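PDB 7BOP: alpha-1,2-mannosyltransferase (Ktr4), putative, which is a putative fungal glycosyltransferase of the mannosyltransferase family with a GT-A type fold, and binds guanosine-5'-diphosphate and a manganese ion. Local coordinates for residues Ala65-Ala70 with Phe98-Ile103; Val75-Leu80 with Phe104-Pro109; Glu91-Ser96 with Phe200-Tyr205; Glu294-Tyr299 with Pro318-Gly323. One frame throughout, in Å; residues are numbered along the deposited sequence.

Interaction 1 of 4, residues Ala65-Ala70 with Phe98-Ile103; sequences ARTNAA and FNYPWI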
# COMPACT_ATOMS: atom_id res chain seq x y z
N ALA A 65 -11.93 16.41 -16.62
CA ALA A 65 -10.60 16.74 -16.13
C ALA A 65 -9.84 15.52 -15.56
O ALA A 65 -8.74 15.69 -15.03
CB ALA A 65 -10.71 17.84 -15.08
N ARG A 66 -10.39 14.32 -15.68
CA ARG A 66 -9.75 13.12 -15.14
C ARG A 66 -8.54 12.71 -15.96
O ARG A 66 -8.59 12.68 -17.19
CB ARG A 66 -10.74 11.96 -15.06
CG ARG A 66 -11.81 12.15 -14.00
CD ARG A 66 -12.68 10.92 -13.90
NE ARG A 66 -13.65 10.85 -15.00
CZ ARG A 66 -14.80 11.54 -15.06
NH1 ARG A 66 -15.15 12.39 -14.09
NH2 ARG A 66 -15.60 11.38 -16.11
N THR A 67 -7.45 12.37 -15.27
CA THR A 67 -6.31 11.76 -15.94
C THR A 67 -6.55 10.25 -16.03
O THR A 67 -7.62 9.78 -15.64
CB THR A 67 -4.98 12.14 -15.26
OG1 THR A 67 -3.89 11.75 -16.11
CG2 THR A 67 -4.83 11.49 -13.86
N ASN A 68 -5.59 9.50 -16.56
CA ASN A 68 -5.76 8.05 -16.76
C ASN A 68 -5.41 7.27 -15.48
O ASN A 68 -4.31 6.70 -15.33
CB ASN A 68 -5.01 7.53 -17.99
CG ASN A 68 -3.53 7.84 -17.98
OD1 ASN A 68 -3.10 8.84 -17.41
ND2 ASN A 68 -2.75 6.99 -18.63
N ALA A 69 -6.38 7.25 -14.58
CA ALA A 69 -6.22 6.65 -13.25
C ALA A 69 -7.50 5.95 -12.85
O ALA A 69 -8.58 6.25 -13.37
CB ALA A 69 -5.84 7.73 -12.24
N ALA A 70 -7.38 4.99 -11.93
CA ALA A 70 -8.51 4.24 -11.44
C ALA A 70 -8.36 3.92 -9.96
O ALA A 70 -7.25 3.77 -9.45
CB ALA A 70 -8.67 2.95 -12.22
N PHE A 98 -15.09 13.74 -7.93
CA PHE A 98 -14.14 13.54 -9.03
C PHE A 98 -14.53 12.42 -9.98
O PHE A 98 -14.17 12.46 -11.16
CB PHE A 98 -12.73 13.37 -8.44
CG PHE A 98 -12.24 14.60 -7.74
CD1 PHE A 98 -11.85 15.71 -8.46
CD2 PHE A 98 -12.23 14.67 -6.35
CE1 PHE A 98 -11.42 16.86 -7.83
CE2 PHE A 98 -11.81 15.82 -5.71
CZ PHE A 98 -11.40 16.91 -6.45
N ASN A 99 -15.26 11.42 -9.48
CA ASN A 99 -15.86 10.37 -10.29
C ASN A 99 -14.87 9.57 -11.14
O ASN A 99 -15.11 9.31 -12.33
CB ASN A 99 -16.98 10.95 -11.16
CG ASN A 99 -18.08 11.55 -10.32
OD1 ASN A 99 -18.78 10.83 -9.62
ND2 ASN A 99 -18.21 12.86 -10.37
N TYR A 100 -13.75 9.19 -10.52
CA TYR A 100 -12.83 8.25 -11.15
C TYR A 100 -13.45 6.84 -11.13
O TYR A 100 -14.23 6.51 -10.23
CB TYR A 100 -11.46 8.28 -10.45
CG TYR A 100 -10.57 9.39 -10.93
CD1 TYR A 100 -9.73 9.19 -12.02
CD2 TYR A 100 -10.57 10.64 -10.31
CE1 TYR A 100 -8.91 10.20 -12.49
CE2 TYR A 100 -9.75 11.66 -10.77
CZ TYR A 100 -8.92 11.43 -11.86
OH TYR A 100 -8.10 12.42 -12.31
N PRO A 101 -13.13 6.02 -12.14
CA PRO A 101 -13.72 4.68 -12.20
C PRO A 101 -13.17 3.72 -11.14
O PRO A 101 -12.03 3.90 -10.67
CB PRO A 101 -13.32 4.18 -13.58
CG PRO A 101 -12.04 4.88 -13.86
CD PRO A 101 -12.13 6.22 -13.20
N TRP A 102 -13.99 2.73 -10.78
CA TRP A 102 -13.59 1.61 -9.92
C TRP A 102 -13.34 0.38 -10.79
O TRP A 102 -14.19 0.02 -11.63
CB TRP A 102 -14.68 1.26 -8.92
CG TRP A 102 -14.93 2.23 -7.84
CD1 TRP A 102 -15.71 3.35 -7.91
CD2 TRP A 102 -14.45 2.16 -6.49
NE1 TRP A 102 -15.74 3.98 -6.69
CE2 TRP A 102 -14.97 3.27 -5.80
CE3 TRP A 102 -13.63 1.27 -5.80
CZ2 TRP A 102 -14.70 3.52 -4.45
CZ3 TRP A 102 -13.35 1.51 -4.45
CH2 TRP A 102 -13.88 2.63 -3.80
N ILE A 103 -12.19 -0.27 -10.58
CA ILE A 103 -11.88 -1.53 -11.23
C ILE A 103 -11.64 -2.58 -10.14
O ILE A 103 -10.68 -2.49 -9.35
CB ILE A 103 -10.66 -1.42 -12.17
CG1 ILE A 103 -10.83 -0.24 -13.13
CG2 ILE A 103 -10.50 -2.70 -12.99
CD1 ILE A 103 -9.67 0.01 -14.05
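Arg66 lies over one face of the Tyr100 ring where two neighbouring parallel strands, 69-74 and 102-106, begin; with helix 80-98 they form a beta-alpha-beta unit of the GT-A fold. Followed outward, the arginine first brings CB to 3.6 Å from Tyr100 CE1. CG then stands over the ring, 3.7 Å from its centroid and 14° off the normal, a CH-pi contact. The two side chains run past each other in opposite directions, and Arg66 CD comes within 3.3 Å of Asn99 O. A bend about the CG-CD bond (chi3 -77°) swings the guanidinium off the tyrosine until its plane stands 80° from the ring. Asn99 O sits over one guanidinium face, while NH1 donates to Phe98 O at 3.1 Å, the acceptor tilted somewhat out of the group's plane. NH2 finds Ala58 O, so NH1 and NH2 each have a backbone carbonyl as acceptor. The phenol is fixed as well: Thr67 N donates to Tyr100 OH at 3.0 Å, and Asp206 is its second hydrogen-bond partner. Thr67 OG1 itself turns to Glu212. Ala69 CB packs on Tyr100 CE1, with Ala69 O near the ring plane at its edge; further along, Ala70 CB touches Ile103 CD1 at 3.6 Å.

Interaction 2 of 4, residues Val75-Leu80 with Phe104-Pro109; sequences VRNEEL and FFNDKP. With GDP (guanosine-5'-diphosphate), chain H.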
# COMPACT_ATOMS: atom_id res chain seq x y z
N VAL A 75 -10.56 -8.14 -4.37
CA VAL A 75 -11.59 -8.39 -3.38
C VAL A 75 -12.41 -9.64 -3.74
O VAL A 75 -12.53 -10.00 -4.93
CB VAL A 75 -12.48 -7.13 -3.18
CG1 VAL A 75 -13.18 -6.70 -4.47
CG2 VAL A 75 -13.49 -7.31 -2.06
N ARG A 76 -12.93 -10.30 -2.71
CA ARG A 76 -13.77 -11.49 -2.85
C ARG A 76 -15.26 -11.12 -2.83
O ARG A 76 -15.66 -10.10 -2.27
CB ARG A 76 -13.47 -12.49 -1.72
CG ARG A 76 -12.10 -13.15 -1.82
CD ARG A 76 -11.66 -13.85 -0.54
NE ARG A 76 -11.06 -12.89 0.40
CZ ARG A 76 -10.04 -13.12 1.24
NH1 ARG A 76 -9.42 -14.30 1.28
NH2 ARG A 76 -9.61 -12.13 2.03
N ASN A 77 -16.08 -11.98 -3.44
CA ASN A 77 -17.54 -11.84 -3.37
C ASN A 77 -18.05 -11.81 -1.94
O ASN A 77 -18.94 -11.04 -1.61
CB ASN A 77 -18.21 -12.99 -4.14
CG ASN A 77 -18.03 -12.86 -5.64
OD1 ASN A 77 -18.45 -11.86 -6.23
ND2 ASN A 77 -17.42 -13.86 -6.27
N GLU A 78 -17.44 -12.60 -1.07
CA GLU A 78 -17.87 -12.73 0.33
C GLU A 78 -17.56 -11.48 1.18
O GLU A 78 -18.11 -11.33 2.27
CB GLU A 78 -17.21 -13.97 0.96
CG GLU A 78 -17.68 -15.30 0.38
CD GLU A 78 -17.15 -15.63 -1.03
OE1 GLU A 78 -16.18 -14.99 -1.52
OE2 GLU A 78 -17.73 -16.54 -1.67
N GLU A 79 -16.70 -10.59 0.66
CA GLU A 79 -16.36 -9.32 1.34
C GLU A 79 -17.21 -8.14 0.87
O GLU A 79 -16.92 -6.99 1.22
CB GLU A 79 -14.87 -9.02 1.15
CG GLU A 79 -13.96 -10.10 1.73
CD GLU A 79 -12.50 -9.93 1.36
OE1 GLU A 79 -12.17 -9.73 0.17
OE2 GLU A 79 -11.66 -10.03 2.27
N LEU A 80 -18.29 -8.42 0.14
CA LEU A 80 -19.11 -7.38 -0.46
C LEU A 80 -19.60 -6.33 0.53
O LEU A 80 -19.44 -5.13 0.29
CB LEU A 80 -20.31 -8.01 -1.19
CG LEU A 80 -21.32 -7.07 -1.86
CD1 LEU A 80 -20.63 -6.11 -2.82
CD2 LEU A 80 -22.37 -7.90 -2.58
N PHE A 104 -12.53 -3.58 -10.10
CA PHE A 104 -12.47 -4.67 -9.14
C PHE A 104 -11.81 -5.89 -9.77
O PHE A 104 -12.06 -6.22 -10.94
CB PHE A 104 -13.87 -5.00 -8.64
CG PHE A 104 -14.56 -3.83 -8.01
CD1 PHE A 104 -14.20 -3.40 -6.75
CD2 PHE A 104 -15.57 -3.15 -8.70
CE1 PHE A 104 -14.82 -2.31 -6.17
CE2 PHE A 104 -16.20 -2.06 -8.12
CZ PHE A 104 -15.83 -1.64 -6.85
N PHE A 105 -10.95 -6.55 -8.98
CA PHE A 105 -10.21 -7.74 -9.41
C PHE A 105 -10.50 -8.90 -8.48
O PHE A 105 -10.67 -8.72 -7.28
CB PHE A 105 -8.71 -7.47 -9.41
CG PHE A 105 -8.29 -6.45 -10.43
CD1 PHE A 105 -7.97 -6.84 -11.73
CD2 PHE A 105 -8.21 -5.11 -10.09
CE1 PHE A 105 -7.58 -5.90 -12.66
CE2 PHE A 105 -7.82 -4.16 -11.03
CZ PHE A 105 -7.50 -4.56 -12.31
N ASN A 106 -10.54 -10.10 -9.05
CA ASN A 106 -10.81 -11.31 -8.29
C ASN A 106 -10.29 -12.51 -9.10
O ASN A 106 -10.36 -12.51 -10.33
CB ASN A 106 -12.31 -11.41 -7.99
CG ASN A 106 -12.68 -12.53 -7.03
OD1 ASN A 106 -11.83 -13.31 -6.60
ND2 ASN A 106 -13.96 -12.61 -6.70
N ASP A 107 -9.68 -13.47 -8.41
CA ASP A 107 -9.24 -14.72 -9.05
C ASP A 107 -10.44 -15.54 -9.57
O ASP A 107 -10.31 -16.27 -10.54
CB ASP A 107 -8.37 -15.56 -8.11
CG ASP A 107 -9.07 -15.92 -6.82
OD1 ASP A 107 -9.53 -15.01 -6.11
OD2 ASP A 107 -9.15 -17.12 -6.51
N LYS A 108 -11.58 -15.40 -8.90
CA LYS A 108 -12.85 -16.01 -9.32
C LYS A 108 -13.79 -14.96 -9.92
O LYS A 108 -13.57 -13.76 -9.75
CB LYS A 108 -13.50 -16.68 -8.12
CG LYS A 108 -12.63 -17.80 -7.55
CD LYS A 108 -13.07 -18.22 -6.17
CE LYS A 108 -12.08 -19.20 -5.57
NZ LYS A 108 -12.41 -19.46 -4.15
N PRO A 109 -14.84 -15.41 -10.65
CA PRO A 109 -15.80 -14.45 -11.22
C PRO A 109 -16.61 -13.71 -10.17
O PRO A 109 -16.93 -14.28 -9.14
CB PRO A 109 -16.73 -15.35 -12.06
CG PRO A 109 -15.95 -16.58 -12.32
CD PRO A 109 -15.14 -16.79 -11.08
PB GDP H . -4.77 -8.22 5.39
O1B GDP H . -5.37 -8.83 6.62
O2B GDP H . -5.31 -6.83 5.04
O3B GDP H . -3.26 -8.33 5.27
O3A GDP H . -5.32 -9.24 4.25
PA GDP H . -6.77 -9.16 3.52
O1A GDP H . -7.54 -10.43 3.78
O2A GDP H . -7.38 -7.78 3.80
O5' GDP H . -6.22 -9.27 2.01
C5' GDP H . -5.59 -8.16 1.37
C4' GDP H . -6.39 -7.73 0.14
O4' GDP H . -6.41 -8.80 -0.80
C3' GDP H . -7.86 -7.43 0.42
O3' GDP H . -8.28 -6.43 -0.52
C2' GDP H . -8.57 -8.76 0.19
O2' GDP H . -9.93 -8.58 -0.21
C1' GDP H . -7.72 -9.38 -0.91
N9 GDP H . -7.55 -10.85 -0.92
C8 GDP H . -6.83 -11.64 -0.08
N7 GDP H . -6.89 -12.93 -0.48
C5 GDP H . -7.63 -12.98 -1.60
C6 GDP H . -8.09 -14.02 -2.55
O6 GDP H . -7.77 -15.20 -2.35
N1 GDP H . -8.85 -13.65 -3.60
C2 GDP H . -9.20 -12.36 -3.82
N2 GDP H . -9.97 -12.02 -4.89
N3 GDP H . -8.82 -11.36 -2.99
C4 GDP H . -8.05 -11.61 -1.90
O HOH W 1 -14.74 -14.53 -4.51
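Val75 N donates to Phe105 O at 3.0 Å, a backbone bond that carries the pairing of parallel strands 69-74 and 102-106 one residue past the end of the first, at the rim of the guanosine-5'-diphosphate (GDP) pocket. From there side chains take over. Asn77 CG lies beside its own backbone N (chi1 -71°), and ND2 reaches Pro109 O at 2.9 Å, the acceptor lying in the amide plane; OD1 of the same amide takes Thr111 N. Asn106 adopts the other course: its CG is anti to the backbone N (chi1 -172°), which directs OD1 to the guanine amino group N2 at 2.8 Å. That oxygen also accepts from Lys108 N, which sits above the carbonyl plane, and so closes an Asx turn, while ND2 donates to a water that also binds Asn77 N. Asp107 OD1 receives N1 of GDP at 2.9 Å and shares N2. Arg76 CG packs near C2 of the base; beyond it a bend at chi3 brings one guanidinium face over N7. Glu79 steadies it with a salt bridge, Arg76 NH2 to Glu79 OE2 at 2.9 Å. Glu79 OE1 is gripped by Arg76 N at 3.0 Å and receives the ribose O2' of GDP at 2.5 Å. Acceptors at N1 and N2 match guanine's Watson-Crick edge, consistent with selection of that base, and a weak bond from Arg76 NH2 to GDP O1A probably helps offset the diphosphate's charge.

Interaction 3 of 4, residues Glu91-Ser96 with Phe200-Tyr205; sequences ERTWNS and FCNVDY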
# COMPACT_ATOMS: atom_id res chain seq x y z
N GLU A 91 -16.30 7.46 -1.57
CA GLU A 91 -17.21 8.29 -2.36
C GLU A 91 -17.60 9.59 -1.64
O GLU A 91 -17.46 10.67 -2.21
CB GLU A 91 -18.45 7.47 -2.76
CG GLU A 91 -18.15 6.42 -3.83
CD GLU A 91 -18.02 7.01 -5.22
OE1 GLU A 91 -18.61 8.08 -5.47
OE2 GLU A 91 -17.31 6.42 -6.08
N ARG A 92 -18.04 9.48 -0.39
CA ARG A 92 -18.46 10.66 0.38
C ARG A 92 -17.32 11.66 0.55
O ARG A 92 -17.52 12.86 0.39
CB ARG A 92 -18.98 10.26 1.77
CG ARG A 92 -19.58 11.42 2.56
CD ARG A 92 -19.93 11.03 3.99
NE ARG A 92 -18.74 10.70 4.78
CZ ARG A 92 -18.32 9.47 5.11
NH1 ARG A 92 -18.99 8.38 4.73
NH2 ARG A 92 -17.21 9.33 5.83
N THR A 93 -16.13 11.16 0.88
CA THR A 93 -15.01 12.05 1.16
C THR A 93 -14.32 12.60 -0.08
O THR A 93 -13.72 13.66 -0.00
CB THR A 93 -13.95 11.38 2.05
OG1 THR A 93 -13.43 10.21 1.42
CG2 THR A 93 -14.55 11.06 3.42
N TRP A 94 -14.40 11.88 -1.20
CA TRP A 94 -13.59 12.22 -2.38
C TRP A 94 -14.26 11.93 -3.73
O TRP A 94 -14.48 12.86 -4.51
CB TRP A 94 -12.23 11.50 -2.31
CG TRP A 94 -11.30 11.96 -3.38
CD1 TRP A 94 -10.68 13.15 -3.45
CD2 TRP A 94 -10.94 11.25 -4.56
NE1 TRP A 94 -9.93 13.24 -4.60
CE2 TRP A 94 -10.06 12.07 -5.30
CE3 TRP A 94 -11.24 9.98 -5.06
CZ2 TRP A 94 -9.50 11.68 -6.51
CZ3 TRP A 94 -10.68 9.58 -6.27
CH2 TRP A 94 -9.82 10.44 -6.98
N ASN A 95 -14.57 10.67 -4.03
CA ASN A 95 -14.89 10.31 -5.41
C ASN A 95 -16.28 10.78 -5.92
O ASN A 95 -16.49 10.79 -7.14
CB ASN A 95 -14.72 8.82 -5.67
CG ASN A 95 -14.47 8.51 -7.14
OD1 ASN A 95 -13.65 9.16 -7.78
ND2 ASN A 95 -15.15 7.52 -7.67
N SER A 96 -17.19 11.17 -5.03
CA SER A 96 -18.47 11.73 -5.51
C SER A 96 -18.25 13.03 -6.26
O SER A 96 -19.08 13.40 -7.08
CB SER A 96 -19.46 11.93 -4.37
OG SER A 96 -18.98 12.88 -3.47
N PHE A 200 -11.86 9.23 6.72
CA PHE A 200 -12.41 10.15 7.71
C PHE A 200 -12.51 11.61 7.27
O PHE A 200 -13.22 12.36 7.93
CB PHE A 200 -11.58 10.11 8.99
CG PHE A 200 -11.52 8.76 9.65
CD1 PHE A 200 -12.67 8.18 10.18
CD2 PHE A 200 -10.31 8.06 9.75
CE1 PHE A 200 -12.61 6.93 10.80
CE2 PHE A 200 -10.24 6.83 10.38
CZ PHE A 200 -11.39 6.26 10.90
N CYS A 201 -11.80 12.01 6.21
CA CYS A 201 -11.63 13.43 5.87
C CYS A 201 -12.02 13.74 4.45
O CYS A 201 -11.64 13.02 3.53
CB CYS A 201 -10.17 13.87 6.04
SG CYS A 201 -9.45 13.40 7.63
N ASN A 202 -12.76 14.83 4.27
CA ASN A 202 -13.03 15.34 2.93
C ASN A 202 -11.72 15.76 2.30
O ASN A 202 -10.89 16.41 2.94
CB ASN A 202 -14.00 16.52 2.96
CG ASN A 202 -15.41 16.09 3.33
OD1 ASN A 202 -15.81 14.97 3.05
ND2 ASN A 202 -16.14 16.97 3.98
N VAL A 203 -11.52 15.35 1.05
CA VAL A 203 -10.36 15.74 0.27
C VAL A 203 -10.90 16.47 -0.95
O VAL A 203 -11.71 15.92 -1.71
CB VAL A 203 -9.53 14.50 -0.10
CG1 VAL A 203 -8.37 14.85 -1.03
CG2 VAL A 203 -9.00 13.84 1.17
N ASP A 204 -10.46 17.72 -1.14
CA ASP A 204 -11.06 18.63 -2.11
C ASP A 204 -10.17 18.95 -3.30
O ASP A 204 -10.36 19.97 -3.95
CB ASP A 204 -11.49 19.91 -1.38
CG ASP A 204 -12.63 19.67 -0.42
OD1 ASP A 204 -13.56 18.94 -0.80
OD2 ASP A 204 -12.60 20.19 0.71
N TYR A 205 -9.21 18.07 -3.59
CA TYR A 205 -8.40 18.16 -4.80
C TYR A 205 -8.25 16.78 -5.42
O TYR A 205 -8.40 15.75 -4.75
CB TYR A 205 -7.04 18.81 -4.50
CG TYR A 205 -6.17 18.02 -3.53
CD1 TYR A 205 -6.34 18.16 -2.14
CD2 TYR A 205 -5.21 17.13 -3.99
CE1 TYR A 205 -5.55 17.43 -1.24
CE2 TYR A 205 -4.42 16.39 -3.10
CZ TYR A 205 -4.60 16.54 -1.72
OH TYR A 205 -3.82 15.81 -0.84
O HOH W 2 -17.62 13.67 4.95
O HOH W 3 -10.75 10.57 1.75
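The connecting helix of the beta-alpha-beta unit, 80-98, widens into a pi-type turn at 91-95, and here Thr93 and Trp94 meet the loop that joins strand 198-199 to helix 207-213. Thr93 O accepts from Val203 N at 3.0 Å in a nearly straight bond (172°), and Asn202 CA adds a CA-H...O contact to the same oxygen. Thr93 CB rests 3.2 Å from Cys201 O. Thr93 OG1 is bound to Asp89 O and to a water that also donates to Cys201 O. With chi1 near 180° (-172°) the indole of Trp94 swings out to the loop and lays its pyrrole edge along it. NE1 donates to Tyr205 O at 2.9 Å, the acceptor lying in the indole plane, while CD1 packs against Val203 CG1 at 3.8 Å. A second water links Arg92 NE to Asn202 OD1; the guanidinium's charge partner is Asp89. The loop is further tied down by the Cys201-Cys355 disulfide and by Asp204, which pairs with Lys97 and Lys354. Within the helix, Glu91 O accepts from both Ser96 N and Ser96 OG. The bond from Ser96 N back to Glu91 O spans five residues instead of four, the mark of a pi-type turn (pi-bulge) within an alpha-helix.

Interaction 4 of 4, residues Glu294-Tyr299 with Pro318-Gly323; sequences EQYDAY and PVHSIG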
# COMPACT_ATOMS: atom_id res chain seq x y z
N GLU A 294 11.98 -1.21 -15.65
CA GLU A 294 13.03 -2.21 -15.71
C GLU A 294 13.48 -2.64 -14.31
O GLU A 294 13.56 -3.82 -14.02
CB GLU A 294 14.25 -1.67 -16.47
CG GLU A 294 15.37 -2.69 -16.66
CD GLU A 294 16.63 -2.12 -17.30
OE1 GLU A 294 16.58 -1.03 -17.92
OE2 GLU A 294 17.70 -2.76 -17.16
N GLN A 295 13.77 -1.66 -13.47
CA GLN A 295 14.40 -1.92 -12.18
C GLN A 295 13.46 -2.69 -11.27
O GLN A 295 13.78 -3.80 -10.83
CB GLN A 295 14.85 -0.62 -11.51
CG GLN A 295 16.01 0.08 -12.21
CD GLN A 295 15.61 0.91 -13.41
OE1 GLN A 295 14.42 1.18 -13.65
NE2 GLN A 295 16.60 1.31 -14.21
N TYR A 296 12.28 -2.12 -10.99
CA TYR A 296 11.34 -2.77 -10.09
C TYR A 296 10.92 -4.14 -10.60
O TYR A 296 10.88 -5.11 -9.84
CB TYR A 296 10.09 -1.94 -9.79
CG TYR A 296 9.21 -2.70 -8.82
CD1 TYR A 296 8.24 -3.59 -9.29
CD2 TYR A 296 9.41 -2.60 -7.44
CE1 TYR A 296 7.48 -4.34 -8.42
CE2 TYR A 296 8.64 -3.35 -6.56
CZ TYR A 296 7.67 -4.21 -7.06
OH TYR A 296 6.91 -4.96 -6.21
N ASP A 297 10.57 -4.23 -11.88
CA ASP A 297 10.07 -5.49 -12.39
C ASP A 297 11.14 -6.58 -12.40
O ASP A 297 10.83 -7.73 -12.17
CB ASP A 297 9.45 -5.33 -13.77
CG ASP A 297 8.55 -6.49 -14.13
OD1 ASP A 297 7.70 -6.89 -13.30
OD2 ASP A 297 8.70 -7.01 -15.24
N ALA A 298 12.39 -6.21 -12.68
CA ALA A 298 13.51 -7.17 -12.56
C ALA A 298 13.66 -7.65 -11.11
O ALA A 298 13.89 -8.83 -10.86
CB ALA A 298 14.81 -6.55 -13.05
N TYR A 299 13.50 -6.73 -10.16
CA TYR A 299 13.50 -7.06 -8.73
C TYR A 299 12.39 -8.05 -8.40
O TYR A 299 12.65 -9.08 -7.76
CB TYR A 299 13.37 -5.78 -7.88
CG TYR A 299 13.30 -6.01 -6.38
CD1 TYR A 299 14.32 -6.68 -5.71
CD2 TYR A 299 12.22 -5.53 -5.63
CE1 TYR A 299 14.27 -6.87 -4.34
CE2 TYR A 299 12.17 -5.72 -4.25
CZ TYR A 299 13.19 -6.39 -3.61
OH TYR A 299 13.14 -6.59 -2.24
N PRO A 318 6.30 -4.90 2.28
CA PRO A 318 7.77 -4.81 2.32
C PRO A 318 8.42 -4.85 0.93
O PRO A 318 9.37 -4.12 0.70
CB PRO A 318 8.18 -6.01 3.19
CG PRO A 318 6.99 -6.88 3.27
CD PRO A 318 5.80 -5.99 3.13
N VAL A 319 7.89 -5.66 0.02
CA VAL A 319 8.43 -5.74 -1.34
C VAL A 319 8.29 -4.41 -2.11
O VAL A 319 9.27 -3.93 -2.71
CB VAL A 319 7.83 -6.94 -2.12
CG1 VAL A 319 8.23 -6.90 -3.59
CG2 VAL A 319 8.27 -8.25 -1.48
N HIS A 320 7.11 -3.81 -2.09
CA HIS A 320 6.94 -2.44 -2.62
C HIS A 320 7.87 -1.43 -1.95
O HIS A 320 8.50 -0.62 -2.63
CB HIS A 320 5.49 -1.97 -2.45
CG HIS A 320 4.54 -2.62 -3.40
ND1 HIS A 320 3.21 -2.26 -3.49
CD2 HIS A 320 4.72 -3.60 -4.32
CE1 HIS A 320 2.62 -3.00 -4.40
NE2 HIS A 320 3.51 -3.82 -4.92
N SER A 321 7.93 -1.49 -0.62
CA SER A 321 8.71 -0.53 0.15
C SER A 321 10.20 -0.61 -0.15
O SER A 321 10.86 0.42 -0.31
CB SER A 321 8.48 -0.73 1.65
OG SER A 321 7.10 -0.60 1.95
N ILE A 322 10.72 -1.83 -0.23
CA ILE A 322 12.12 -2.03 -0.60
C ILE A 322 12.36 -1.57 -2.05
O ILE A 322 13.34 -0.88 -2.33
CB ILE A 322 12.55 -3.50 -0.41
CG1 ILE A 322 12.65 -3.83 1.09
CG2 ILE A 322 13.89 -3.76 -1.06
CD1 ILE A 322 12.65 -5.31 1.40
N GLY A 323 11.47 -1.96 -2.96
CA GLY A 323 11.59 -1.54 -4.36
C GLY A 323 11.62 -0.03 -4.53
O GLY A 323 12.47 0.49 -5.25
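Helices 294-306 and 316-327 run roughly antiparallel where Tyr296 faces Gly323; the axes of the short segments 294-299 and 318-323 approach to 10.6 Å, with an angle of 142° between their N-to-C directions. No hydrogen bond crosses between them; two tyrosines, one turn apart, fill the gap. Tyr296, its first torsion fully extended (chi1 -179°), lays a ring edge against Gly323, CD2 lying 3.9 Å from the glycine CA. With no side chain at Gly323, the ring can lie this near the backbone. Its OH reaches past to the edge of the His320 imidazole, 3.2 Å from CD2, and is hydrogen-bonded to Ser175 O. The pair belongs to the helical excursion of the chain between strands 284-287 and 333-335 of the mixed sheet. His320 is held on both nitrogens, ND1 by Glu284 and NE2 by Asn174 O, which should fix the rotation of its ring. Tyr299 takes the same first torsion and crosses Ile322 at about a right angle, its OH 3.2 Å from CG2 of that residue; Thr238 OG1 is the hydrogen-bond partner of this hydroxyl. Between the two tyrosines, Val319 CG1 lies 3.5 Å from Tyr296 OH and 4.2 Å from Tyr299 CE2, and Val319 O sits near the planes of both rings at their edges.

In the fold
Interactions 1, 2 and 3 all draw on the unit of strand 69-74, helix 80-98 and strand 102-106, and their segments alternate along the chain; interaction 4 comes later in sequence. Interactions 1 and 2 lie at opposite ends of the strand pair, centres 21 Å apart, so the nucleotide pocket occupies the C-terminal end. Interactions 3 and 1 touch, their centres about 14 Å apart: Asn95 OD1 probably bonds Tyr100 N, and Glu91 OE2 probably bonds Trp102 NE1, tying the helix to the start of the second strand and the residues leading into it. Interaction 4 has its centre 25 to 30 Å from theirs, across the chain's centre from interaction 3, with the side chain of His320 about 11 Å from GDP.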